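Local coordinates for copper homeostasis protein cutF (Escherichia coli, PDB 2Z4I) that activates the Cpx envelope-stress pathway from the outer membrane and is involved in copper homeostasis and in adhesion of stationary-phase cells to hydrophobic surfaces, at residues A[40-43]-A[49-52]; A[88-93]-A[97-102]; A[131-136]-A[157-162]; A[143-148]-A[209-214]. The protein carries 1 engineered substitution. One frame throughout, in Å; residues are numbered along the deposited sequence.

Contact 1: residues A[40-43]-A[49-52]; sequences SLFL and WVMN
Phe-42 and Val-50 exchange two backbone hydrogen bonds, with Phe-42 N to Val-50 O at 2.9 Å, and Ser-40 and Asn-52 repeat the exchange at the other hydrogen-bonded pair. The strands run antiparallel (171°) with their axes 4.8 Å apart; Leu-41 with Met-51 and Leu-43 with Trp-49 are the non-hydrogen-bonded pairs. Most apolar contacts lie on the face of Leu-41, Leu-43, Trp-49 and Met-51. Met-51, a selenomethionine, extends into the barrel and then bends at its end (chi3 -78°), which lays CE against Leu-41 CB at 3.7 Å. Leu-41 CD1 meets the indole at Trp-49 CE3 (4.0 Å), while Leu-43 CD2 rests on Trp-49 CB. On the other face Phe-42 and Val-50 lie side by side, Phe-42 CB against Val-50 CG1 at 3.4 Å, and Val-50 O comes to the phenyl edge in the ring plane. Beyond the backbone, polar links are few: water 1 sits 3.0 Å from Ser-40 OG and can donate to Asn-52 OD1, and Trp-49 NE1 makes weak bonds to the carbonyls of Thr-70 and Thr-81. With strands 24-31 and 64-72 flanking it, this is a beta hairpin of an antiparallel up-and-down meander, the calycin-like barrel of the N-terminal domain.

Contact 2: residues A[88-93]-A[97-102]; sequences SYYRAK and LEMLDR
Tyr-90 packs against both Leu-97 and Met-99 in the tighter half of this hairpin. The leucine crosses the tyrosine at about a right angle, with CD1 beside the ring and CD2 against Tyr-90 CB, and CD2 also reaches Ala-92 CB at 3.9 Å. Met-99, a selenomethionine, runs alongside Tyr-90 in the same direction and touches Tyr-90 CE2 with its CG (3.7 Å). Leu-78 and Leu-80 of strand 77-82 add to the packing round Tyr-90. Arg-91 and Glu-98 exchange two backbone hydrogen bonds here. The strands are the last two of the seven-stranded meander of the N-terminal barrel, and at 145° they are well twisted from strict antiparallelism. On the opposite face the contact is looser. Arg-91 and Glu-98 lie side by side, the arginine bent at chi3 (63°) so that its guanidinium turns to the carboxylate in a salt bridge, NH2 to OE2 at 3.2 Å; the carboxylate lies at the guanidinium edge, but OE2 is approached from above its own plane. Leu-100 CD2 lies over one guanidinium face, toward its rim. Beyond the strand, CA and CB of exposed Arg-102 lie over the ring of Tyr-89, with CA 3.8 Å from the centroid in a CH-pi contact, while the guanidinium leads away.

Contact 3: residues A[131-136]-A[157-162]; sequences GMYFYM and AELERS
Tyr-135 and Glu-160 mark the nearest approach of the two backbones, their CA atoms 6.6 Å apart, where strand 131-135 passes helix 157-162 almost perpendicularly. The axes make an angle of 101° and come no closer than 9.2 Å, so the contact is made entirely by side chains and one water. Tyr-133 and Tyr-135 stand on the same side of the strand, each with CG anti to the backbone N (chi1 near 180°), which brings both rings up against the helix. Glu-160 bends over the ring of Tyr-135: its CG is centred on the face, 3.6 Å from the centroid in a CH-pi contact, and its carboxylate continues stacked along the ring at 16° to its plane. Such a helix, placed between the third and fourth strands and covering one end of the barrel, belongs to the OB-fold, and here it follows strand 150-152 and precedes strand 174-185. Tyr-133 meets the helix differently. Its CE1 touches Leu-159 CD2 at 3.9 Å, and its hydroxyl lies next to Glu-160 CG. That hydroxyl donates to water 2 (OH to water, 3.0 Å), which in turn donates to Glu-160 OE1. The same carboxylate oxygen accepts from the backbone N of Asn-156, just ahead of the helix, so OE1 has two donors, which probably help hold the carboxylate over Tyr-135. The ring of Tyr-163, one helical turn on from Leu-159, packs edge-to-face with that of Tyr-133.

Contact 4: residues A[143-148]-A[209-214]; sequences TDCATG and QDCSSL
Cys-145 and Cys-211 carry their sulfurs in the same rotation, SG anti to the carbonyl carbon (chi1 -73° and -69°), and the torsion about the bond between them is -87°, a left-handed disulfide close to the preferred quarter turn. The SG atoms are 2.0 Å apart and the CA atoms 5.6 Å. This covalent link carries the whole contact, which lies at the surface, with Leu-175 of strand 174-185 against Cys-145 and Met-132 against Cys-211. Each cysteine follows an aspartate and has helical backbone angles, and in each segment polar groups of that aspartate hold the turn. In segment 143-148, Asp-144 OD1 accepts from Thr-147 N at 2.6 Å, almost in line with the carboxylate C-O bond, an Asx motif. Gly-148 N also closes on Asp-144 O, and the glycine has a positive phi where the chain leaves the turn. Thr-147 OG1 adds a weak bond to the same OD1 and a firmer one with Lys-149 N. In segment 209-214 the hydroxyl of Ser-213 donates to Asp-210 O at 2.6 Å, while Ser-213 N makes a weak bond to Asp-210 OD1 at 3.4 Å. The disulfide therefore joins two compact turns, one leaving strand 140-144 and the other in the loop after strand 205-206. It is a surface disulfide that ties the C-terminal loop to the turn that follows strand 140-144 of the OB barrel.

Overall arrangement
The four contacts fall into two pairs, one in each barrel. Contacts 1 and 2 belong to the N-terminal domain, with centres 14 Å apart; their inward faces meet, Met-51 CE lying against Tyr-90 OH and Leu-41 CD2 against Leu-97 CD1 at 3.5 Å. Contacts 3 and 4 share the C-terminal OB sheet, with centres 16 Å apart, and Met-132 N probably bonds to Thr-143 O. Between the barrels there is no touch: the centres of contacts 1 and 3 are about 66 Å apart, and the nearest atoms of contacts 2 and 4 about 44 Å, in keeping with a flexible linker and the domain-swapped arrangement of the crystal. Segment 131-136 lies in a region that might bind copper.

Contact 1: residues A[40-43]-A[49-52]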
loop_
_atom_site.group_PDB
_atom_site.type_symbol
_atom_site.label_atom_id
_atom_site.label_comp_id
_atom_site.label_asym_id
_atom_site.label_seq_id
_atom_site.Cartn_x
_atom_site.Cartn_y
_atom_site.Cartn_z
ATOM N N SER A 40 -6.743 21.254 13.751
ATOM C CA SER A 40 -5.771 21.608 14.776
ATOM C C SER A 40 -6.537 22.263 15.895
ATOM O O SER A 40 -7.288 23.214 15.662
ATOM C CB SER A 40 -4.699 22.554 14.231
ATOM O OG SER A 40 -5.287 23.702 13.660
ATOM N N LEU A 41 -6.364 21.718 17.098
ATOM C CA LEU A 41 -7.033 22.205 18.296
ATOM C C LEU A 41 -5.987 22.758 19.237
ATOM O O LEU A 41 -4.950 22.127 19.460
ATOM C CB LEU A 41 -7.799 21.068 18.972
ATOM C CG LEU A 41 -8.331 21.294 20.389
ATOM C CD1 LEU A 41 -9.260 22.490 20.431
ATOM C CD2 LEU A 41 -9.071 20.046 20.844
ATOM N N PHE A 42 -6.266 23.942 19.780
ATOM C CA PHE A 42 -5.346 24.617 20.683
ATOM C C PHE A 42 -5.999 24.901 22.018
ATOM O O PHE A 42 -6.977 25.659 22.104
ATOM C CB PHE A 42 -4.892 25.926 20.060
ATOM C CG PHE A 42 -4.117 25.753 18.796
ATOM C CD1 PHE A 42 -2.732 25.755 18.810
ATOM C CD2 PHE A 42 -4.767 25.565 17.591
ATOM C CE1 PHE A 42 -2.006 25.573 17.637
ATOM C CE2 PHE A 42 -4.046 25.380 16.419
ATOM C CZ PHE A 42 -2.662 25.385 16.448
ATOM N N LEU A 43 -5.454 24.297 23.067
ATOM C CA LEU A 43 -6.000 24.500 24.398
ATOM C C LEU A 43 -5.165 25.531 25.117
ATOM O O LEU A 43 -3.993 25.308 25.398
ATOM C CB LEU A 43 -6.031 23.180 25.170
ATOM C CG LEU A 43 -7.039 22.174 24.594
ATOM C CD1 LEU A 43 -7.071 20.921 25.435
ATOM C CD2 LEU A 43 -8.410 22.809 24.557
ATOM N N TRP A 49 -10.119 27.852 23.930
ATOM C CA TRP A 49 -9.563 27.014 22.884
ATOM C C TRP A 49 -9.899 27.627 21.538
ATOM O O TRP A 49 -10.812 28.442 21.410
ATOM C CB TRP A 49 -10.162 25.606 22.936
ATOM C CG TRP A 49 -11.672 25.581 22.805
ATOM C CD1 TRP A 49 -12.585 25.726 23.814
ATOM C CD2 TRP A 49 -12.434 25.429 21.600
ATOM N NE1 TRP A 49 -13.863 25.673 23.313
ATOM C CE2 TRP A 49 -13.800 25.488 21.957
ATOM C CE3 TRP A 49 -12.097 25.247 20.258
ATOM C CZ2 TRP A 49 -14.832 25.368 21.014
ATOM C CZ3 TRP A 49 -13.127 25.126 19.313
ATOM C CH2 TRP A 49 -14.474 25.188 19.701
ATOM N N VAL A 50 -9.154 27.208 20.527
ATOM C CA VAL A 50 -9.374 27.686 19.176
ATOM C C VAL A 50 -9.105 26.484 18.297
ATOM O O VAL A 50 -8.118 25.768 18.498
ATOM C CB VAL A 50 -8.398 28.846 18.812
ATOM C CG1 VAL A 50 -6.967 28.327 18.747
ATOM C CG2 VAL A 50 -8.815 29.480 17.487
HETATM N N MSE A 51 -10.003 26.244 17.353
HETATM C CA MSE A 51 -9.856 25.123 16.447
HETATM C C MSE A 51 -9.823 25.610 15.014
HETATM O O MSE A 51 -10.532 26.546 14.649
HETATM C CB MSE A 51 -11.005 24.142 16.611
HETATM C CG MSE A 51 -10.897 22.964 15.675
HETATM SE SE MSE A 51 -12.175 21.607 16.106
HETATM C CE MSE A 51 -11.244 20.843 17.631
ATOM N N ASN A 52 -9.003 24.968 14.199
ATOM C CA ASN A 52 -8.896 25.354 12.818
ATOM C C ASN A 52 -9.153 24.146 11.949
ATOM O O ASN A 52 -8.618 23.067 12.205
ATOM C CB ASN A 52 -7.497 25.884 12.534
ATOM C CG ASN A 52 -7.367 26.471 11.138
ATOM O OD1 ASN A 52 -6.332 26.330 10.498
ATOM N ND2 ASN A 52 -8.407 27.145 10.673
HETATM O O HOH W 1 -5.924 23.166 10.760
#

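Contact 2: residues A[88-93]-A[97-102]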
loop_
_atom_site.group_PDB
_atom_site.type_symbol
_atom_site.label_atom_id
_atom_site.label_comp_id
_atom_site.label_asym_id
_atom_site.label_seq_id
_atom_site.Cartn_x
_atom_site.Cartn_y
_atom_site.Cartn_z
ATOM N N SER A 88 -18.933 19.699 22.477
ATOM C CA SER A 88 -18.284 18.569 21.793
ATOM C C SER A 88 -17.395 17.893 22.849
ATOM O O SER A 88 -16.976 18.529 23.811
ATOM C CB SER A 88 -17.465 19.048 20.595
ATOM O OG SER A 88 -16.829 20.272 20.882
ATOM N N TYR A 89 -17.082 16.617 22.670
ATOM C CA TYR A 89 -16.348 15.925 23.712
ATOM C C TYR A 89 -15.151 15.129 23.302
ATOM O O TYR A 89 -15.151 14.500 22.252
ATOM C CB TYR A 89 -17.311 14.993 24.430
ATOM C CG TYR A 89 -18.719 15.543 24.505
ATOM C CD1 TYR A 89 -19.567 15.502 23.400
ATOM C CD2 TYR A 89 -19.188 16.137 25.672
ATOM C CE1 TYR A 89 -20.849 16.042 23.465
ATOM C CE2 TYR A 89 -20.462 16.678 25.743
ATOM C CZ TYR A 89 -21.283 16.625 24.646
ATOM O OH TYR A 89 -22.554 17.131 24.747
ATOM N N TYR A 90 -14.139 15.121 24.164
ATOM C CA TYR A 90 -12.921 14.369 23.903
ATOM C C TYR A 90 -12.421 13.635 25.141
ATOM O O TYR A 90 -12.690 14.030 26.269
ATOM C CB TYR A 90 -11.806 15.295 23.427
ATOM C CG TYR A 90 -12.114 16.092 22.198
ATOM C CD1 TYR A 90 -12.979 17.168 22.253
ATOM C CD2 TYR A 90 -11.520 15.785 20.981
ATOM C CE1 TYR A 90 -13.253 17.930 21.129
ATOM C CE2 TYR A 90 -11.782 16.536 19.850
ATOM C CZ TYR A 90 -12.656 17.612 19.930
ATOM O OH TYR A 90 -12.955 18.360 18.807
ATOM N N ARG A 91 -11.683 12.561 24.908
ATOM C CA ARG A 91 -11.081 11.775 25.971
ATOM C C ARG A 91 -9.609 11.759 25.602
ATOM O O ARG A 91 -9.246 11.252 24.541
ATOM C CB ARG A 91 -11.625 10.351 25.960
ATOM C CG ARG A 91 -10.905 9.407 26.911
ATOM C CD ARG A 91 -11.645 8.078 27.046
ATOM N NE ARG A 91 -11.711 7.354 25.774
ATOM C CZ ARG A 91 -12.535 6.335 25.526
ATOM N NH1 ARG A 91 -13.376 5.909 26.468
ATOM N NH2 ARG A 91 -12.519 5.744 24.331
ATOM N N ALA A 92 -8.753 12.311 26.449
ATOM C CA ALA A 92 -7.336 12.327 26.113
ATOM C C ALA A 92 -6.560 11.126 26.661
ATOM O O ALA A 92 -6.205 11.103 27.829
ATOM C CB ALA A 92 -6.712 13.621 26.602
ATOM N N LYS A 93 -6.292 10.133 25.814
ATOM C CA LYS A 93 -5.543 8.943 26.230
ATOM C C LYS A 93 -4.098 8.962 25.704
ATOM O O LYS A 93 -3.797 8.383 24.651
ATOM C CB LYS A 93 -6.256 7.668 25.748
ATOM N N LEU A 97 -6.145 12.343 21.202
ATOM C CA LEU A 97 -7.331 13.056 21.667
ATOM C C LEU A 97 -8.468 12.422 20.870
ATOM O O LEU A 97 -8.551 12.602 19.657
ATOM C CB LEU A 97 -7.249 14.549 21.331
ATOM C CG LEU A 97 -7.674 15.603 22.367
ATOM C CD1 LEU A 97 -8.471 16.686 21.683
ATOM C CD2 LEU A 97 -8.494 14.985 23.467
ATOM N N GLU A 98 -9.333 11.670 21.547
ATOM C CA GLU A 98 -10.441 10.996 20.888
ATOM C C GLU A 98 -11.748 11.755 20.895
ATOM O O GLU A 98 -12.179 12.239 21.933
ATOM C CB GLU A 98 -10.702 9.661 21.548
ATOM C CG GLU A 98 -9.564 8.697 21.503
ATOM C CD GLU A 98 -10.039 7.283 21.806
ATOM O OE1 GLU A 98 -10.595 6.626 20.886
ATOM O OE2 GLU A 98 -9.871 6.848 22.974
HETATM N N MSE A 99 -12.398 11.833 19.741
HETATM C CA MSE A 99 -13.676 12.509 19.657
HETATM C C MSE A 99 -14.753 11.560 20.155
HETATM O O MSE A 99 -14.813 10.405 19.724
HETATM C CB MSE A 99 -13.980 12.892 18.221
HETATM C CG MSE A 99 -13.009 13.874 17.623
HETATM SE SE MSE A 99 -13.819 14.661 16.062
HETATM C CE MSE A 99 -15.614 14.845 16.747
ATOM N N LEU A 100 -15.616 12.040 21.045
ATOM C CA LEU A 100 -16.681 11.199 21.584
ATOM C C LEU A 100 -18.070 11.820 21.453
ATOM O O LEU A 100 -18.210 13.006 21.133
ATOM C CB LEU A 100 -16.444 10.948 23.070
ATOM C CG LEU A 100 -15.045 10.687 23.606
ATOM C CD1 LEU A 100 -15.117 10.696 25.119
ATOM C CD2 LEU A 100 -14.524 9.354 23.108
ATOM N N ASP A 101 -19.088 11.001 21.709
ATOM C CA ASP A 101 -20.474 11.447 21.723
ATOM C C ASP A 101 -20.640 11.823 23.200
ATOM O O ASP A 101 -19.751 11.521 23.996
ATOM C CB ASP A 101 -21.403 10.297 21.345
ATOM C CG ASP A 101 -21.265 9.096 22.267
ATOM O OD1 ASP A 101 -21.932 8.071 22.006
ATOM O OD2 ASP A 101 -20.499 9.163 23.251
ATOM N N ARG A 102 -21.735 12.460 23.610
ATOM C CA ARG A 102 -21.800 12.824 25.024
ATOM C C ARG A 102 -21.850 11.643 25.989
ATOM O O ARG A 102 -21.630 11.821 27.175
ATOM C CB ARG A 102 -22.950 13.797 25.318
ATOM C CG ARG A 102 -24.343 13.265 25.078
ATOM C CD ARG A 102 -25.401 14.345 25.340
ATOM N NE ARG A 102 -25.838 14.435 26.735
ATOM C CZ ARG A 102 -26.716 13.606 27.302
ATOM N NH1 ARG A 102 -27.252 12.618 26.601
ATOM N NH2 ARG A 102 -27.068 13.771 28.569
#

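Contact 3: residues A[131-136]-A[157-162]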
loop_
_atom_site.group_PDB
_atom_site.type_symbol
_atom_site.label_atom_id
_atom_site.label_comp_id
_atom_site.label_asym_id
_atom_site.label_seq_id
_atom_site.Cartn_x
_atom_site.Cartn_y
_atom_site.Cartn_z
ATOM N N GLY A 131 9.448 -23.227 -13.041
ATOM C CA GLY A 131 8.877 -23.588 -14.322
ATOM C C GLY A 131 9.792 -24.450 -15.157
ATOM O O GLY A 131 10.947 -24.681 -14.778
HETATM N N MSE A 132 9.274 -24.941 -16.282
HETATM C CA MSE A 132 10.070 -25.756 -17.182
HETATM C C MSE A 132 10.671 -24.813 -18.217
HETATM O O MSE A 132 9.966 -24.306 -19.084
HETATM C CB MSE A 132 9.199 -26.813 -17.870
HETATM C CG MSE A 132 8.573 -27.869 -16.940
HETATM SE SE MSE A 132 9.799 -28.822 -15.749
HETATM C CE MSE A 132 11.049 -29.526 -17.031
ATOM N N TYR A 133 11.972 -24.563 -18.106
ATOM C CA TYR A 133 12.670 -23.667 -19.026
ATOM C C TYR A 133 13.118 -24.421 -20.262
ATOM O O TYR A 133 13.554 -25.569 -20.174
ATOM C CB TYR A 133 13.900 -23.064 -18.350
ATOM C CG TYR A 133 14.681 -22.081 -19.205
ATOM C CD1 TYR A 133 14.302 -20.742 -19.286
ATOM C CD2 TYR A 133 15.814 -22.489 -19.918
ATOM C CE1 TYR A 133 15.029 -19.834 -20.049
ATOM C CE2 TYR A 133 16.549 -21.583 -20.686
ATOM C CZ TYR A 133 16.149 -20.257 -20.746
ATOM O OH TYR A 133 16.867 -19.349 -21.500
ATOM N N PHE A 134 13.021 -23.764 -21.411
ATOM C CA PHE A 134 13.414 -24.368 -22.673
ATOM C C PHE A 134 13.956 -23.317 -23.625
ATOM O O PHE A 134 13.287 -22.338 -23.932
ATOM C CB PHE A 134 12.220 -25.072 -23.313
ATOM C CG PHE A 134 12.516 -25.651 -24.657
ATOM C CD1 PHE A 134 12.081 -25.011 -25.816
ATOM C CD2 PHE A 134 13.252 -26.826 -24.774
ATOM C CE1 PHE A 134 12.375 -25.538 -27.079
ATOM C CE2 PHE A 134 13.555 -27.362 -26.031
ATOM C CZ PHE A 134 13.116 -26.717 -27.187
ATOM N N TYR A 135 15.175 -23.527 -24.094
ATOM C CA TYR A 135 15.790 -22.585 -25.007
ATOM C C TYR A 135 16.180 -23.263 -26.311
ATOM O O TYR A 135 16.625 -24.414 -26.317
ATOM C CB TYR A 135 17.026 -21.974 -24.363
ATOM C CG TYR A 135 17.766 -21.030 -25.273
ATOM C CD1 TYR A 135 17.209 -19.809 -25.635
ATOM C CD2 TYR A 135 19.019 -21.364 -25.784
ATOM C CE1 TYR A 135 17.875 -18.948 -26.475
ATOM C CE2 TYR A 135 19.695 -20.511 -26.629
ATOM C CZ TYR A 135 19.118 -19.301 -26.970
ATOM O OH TYR A 135 19.788 -18.433 -27.804
HETATM N N MSE A 136 16.020 -22.544 -27.415
HETATM C CA MSE A 136 16.366 -23.084 -28.720
HETATM C C MSE A 136 16.217 -22.054 -29.820
HETATM O O MSE A 136 15.133 -21.502 -30.015
HETATM C CB MSE A 136 15.489 -24.281 -29.052
HETATM C CG MSE A 136 15.713 -24.790 -30.457
HETATM SE SE MSE A 136 14.550 -26.252 -30.907
HETATM C CE MSE A 136 12.899 -25.265 -31.204
ATOM N N ALA A 157 22.426 -14.711 -21.857
ATOM C CA ALA A 157 23.519 -15.620 -22.158
ATOM C C ALA A 157 23.758 -16.690 -21.111
ATOM O O ALA A 157 23.568 -17.879 -21.369
ATOM C CB ALA A 157 24.785 -14.828 -22.365
ATOM N N GLU A 158 24.175 -16.257 -19.926
ATOM C CA GLU A 158 24.471 -17.177 -18.841
ATOM C C GLU A 158 23.361 -18.165 -18.540
ATOM O O GLU A 158 23.617 -19.363 -18.388
ATOM C CB GLU A 158 24.825 -16.414 -17.569
ATOM C CG GLU A 158 25.587 -17.273 -16.584
ATOM C CD GLU A 158 26.542 -18.243 -17.290
ATOM O OE1 GLU A 158 26.057 -19.269 -17.826
ATOM O OE2 GLU A 158 27.770 -17.976 -17.325
ATOM N N LEU A 159 22.129 -17.678 -18.448
ATOM C CA LEU A 159 21.025 -18.576 -18.172
ATOM C C LEU A 159 20.992 -19.668 -19.247
ATOM O O LEU A 159 20.986 -20.854 -18.937
ATOM C CB LEU A 159 19.715 -17.802 -18.159
ATOM C CG LEU A 159 18.524 -18.539 -17.552
ATOM C CD1 LEU A 159 18.779 -18.796 -16.079
ATOM C CD2 LEU A 159 17.263 -17.702 -17.724
ATOM N N GLU A 160 21.004 -19.261 -20.512
ATOM C CA GLU A 160 20.964 -20.200 -21.627
ATOM C C GLU A 160 22.129 -21.175 -21.610
ATOM O O GLU A 160 21.978 -22.342 -21.985
ATOM C CB GLU A 160 20.946 -19.432 -22.945
ATOM C CG GLU A 160 19.684 -18.610 -23.142
ATOM C CD GLU A 160 19.965 -17.263 -23.772
ATOM O OE1 GLU A 160 19.020 -16.460 -23.902
ATOM O OE2 GLU A 160 21.130 -17.004 -24.133
ATOM N N ARG A 161 23.297 -20.704 -21.190
ATOM C CA ARG A 161 24.457 -21.581 -21.120
ATOM C C ARG A 161 24.118 -22.677 -20.104
ATOM O O ARG A 161 24.089 -23.866 -20.429
ATOM C CB ARG A 161 25.696 -20.815 -20.642
ATOM C CG ARG A 161 26.113 -19.609 -21.489
ATOM C CD ARG A 161 27.594 -19.286 -21.251
ATOM N NE ARG A 161 27.920 -17.855 -21.250
ATOM C CZ ARG A 161 27.929 -17.063 -22.323
ATOM N NH1 ARG A 161 27.620 -17.544 -23.524
ATOM N NH2 ARG A 161 28.274 -15.783 -22.192
ATOM N N SER A 162 23.843 -22.243 -18.878
ATOM C CA SER A 162 23.496 -23.128 -17.774
ATOM C C SER A 162 22.433 -24.141 -18.165
ATOM O O SER A 162 22.562 -25.325 -17.877
ATOM C CB SER A 162 23.012 -22.299 -16.589
ATOM O OG SER A 162 23.980 -21.321 -16.238
HETATM O O HOH W 2 16.867 -16.320 -21.514
#

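Contact 4: residues A[143-148]-A[209-214]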
loop_
_atom_site.group_PDB
_atom_site.type_symbol
_atom_site.label_atom_id
_atom_site.label_comp_id
_atom_site.label_asym_id
_atom_site.label_seq_id
_atom_site.Cartn_x
_atom_site.Cartn_y
_atom_site.Cartn_z
ATOM N N THR A 143 7.586 -22.543 -19.117
ATOM C CA THR A 143 6.246 -23.011 -18.795
ATOM C C THR A 143 6.202 -23.044 -17.269
ATOM O O THR A 143 6.908 -23.827 -16.625
ATOM C CB THR A 143 5.980 -24.397 -19.377
ATOM O OG1 THR A 143 6.044 -24.329 -20.809
ATOM C CG2 THR A 143 4.600 -24.877 -18.957
ATOM N N ASP A 144 5.388 -22.159 -16.704
ATOM C CA ASP A 144 5.279 -22.009 -15.264
ATOM C C ASP A 144 4.513 -23.108 -14.550
ATOM O O ASP A 144 3.333 -23.324 -14.809
ATOM C CB ASP A 144 4.670 -20.643 -14.959
ATOM C CG ASP A 144 4.361 -20.461 -13.497
ATOM O OD1 ASP A 144 3.217 -20.769 -13.101
ATOM O OD2 ASP A 144 5.259 -20.023 -12.745
ATOM N N CYS A 145 5.200 -23.792 -13.638
ATOM C CA CYS A 145 4.604 -24.883 -12.876
ATOM C C CYS A 145 3.285 -24.472 -12.239
ATOM O O CYS A 145 2.297 -25.196 -12.318
ATOM C CB CYS A 145 5.548 -25.365 -11.764
ATOM S SG CYS A 145 7.031 -26.328 -12.256
ATOM N N ALA A 146 3.273 -23.299 -11.619
ATOM C CA ALA A 146 2.086 -22.801 -10.934
ATOM C C ALA A 146 0.831 -22.584 -11.764
ATOM O O ALA A 146 -0.235 -23.025 -11.371
ATOM C CB ALA A 146 2.429 -21.520 -10.195
ATOM N N THR A 147 0.940 -21.901 -12.899
ATOM C CA THR A 147 -0.236 -21.614 -13.721
ATOM C C THR A 147 -0.292 -22.389 -15.013
ATOM O O THR A 147 -1.255 -22.272 -15.766
ATOM C CB THR A 147 -0.304 -20.132 -14.107
ATOM O OG1 THR A 147 0.674 -19.853 -15.117
ATOM C CG2 THR A 147 -0.035 -19.266 -12.900
ATOM N N GLY A 148 0.749 -23.161 -15.285
ATOM C CA GLY A 148 0.769 -23.931 -16.508
ATOM C C GLY A 148 0.919 -23.055 -17.735
ATOM O O GLY A 148 1.219 -23.546 -18.824
ATOM N N GLN A 209 14.349 -33.656 -12.268
ATOM C CA GLN A 209 12.980 -33.372 -11.838
ATOM C C GLN A 209 12.080 -32.662 -12.837
ATOM O O GLN A 209 12.530 -32.152 -13.864
ATOM C CB GLN A 209 13.008 -32.530 -10.572
ATOM C CG GLN A 209 14.061 -32.930 -9.581
ATOM C CD GLN A 209 14.594 -31.737 -8.823
ATOM O OE1 GLN A 209 13.830 -30.943 -8.271
ATOM N NE2 GLN A 209 15.915 -31.598 -8.794
ATOM N N ASP A 210 10.795 -32.632 -12.491
ATOM C CA ASP A 210 9.764 -31.965 -13.276
ATOM C C ASP A 210 8.879 -31.278 -12.228
ATOM O O ASP A 210 9.147 -31.386 -11.033
ATOM C CB ASP A 210 8.969 -32.977 -14.108
ATOM C CG ASP A 210 7.794 -33.557 -13.360
ATOM O OD1 ASP A 210 7.945 -33.871 -12.159
ATOM O OD2 ASP A 210 6.720 -33.707 -13.981
ATOM N N CYS A 211 7.828 -30.586 -12.654
ATOM C CA CYS A 211 6.986 -29.862 -11.705
ATOM C C CYS A 211 6.413 -30.640 -10.520
ATOM O O CYS A 211 6.393 -30.128 -9.397
ATOM C CB CYS A 211 5.843 -29.167 -12.444
ATOM S SG CYS A 211 6.342 -27.772 -13.514
ATOM N N SER A 212 5.946 -31.862 -10.767
ATOM C CA SER A 212 5.354 -32.700 -9.716
ATOM C C SER A 212 6.280 -32.951 -8.527
ATOM O O SER A 212 5.891 -32.770 -7.374
ATOM C CB SER A 212 4.927 -34.049 -10.300
ATOM O OG SER A 212 4.075 -33.879 -11.420
ATOM N N SER A 213 7.505 -33.370 -8.825
ATOM C CA SER A 213 8.505 -33.680 -7.808
ATOM C C SER A 213 8.710 -32.615 -6.734
ATOM O O SER A 213 8.173 -31.515 -6.816
ATOM C CB SER A 213 9.849 -33.990 -8.483
ATOM O OG SER A 213 10.300 -32.908 -9.282
ATOM N N LEU A 214 9.496 -32.971 -5.721
ATOM C CA LEU A 214 9.817 -32.083 -4.608
ATOM C C LEU A 214 11.116 -32.566 -3.939
ATOM O O LEU A 214 11.571 -33.686 -4.261
ATOM C CB LEU A 214 8.678 -32.085 -3.578
ATOM C CG LEU A 214 7.251 -31.695 -3.996
ATOM C CD1 LEU A 214 6.309 -31.952 -2.825
ATOM C CD2 LEU A 214 7.188 -30.224 -4.432
#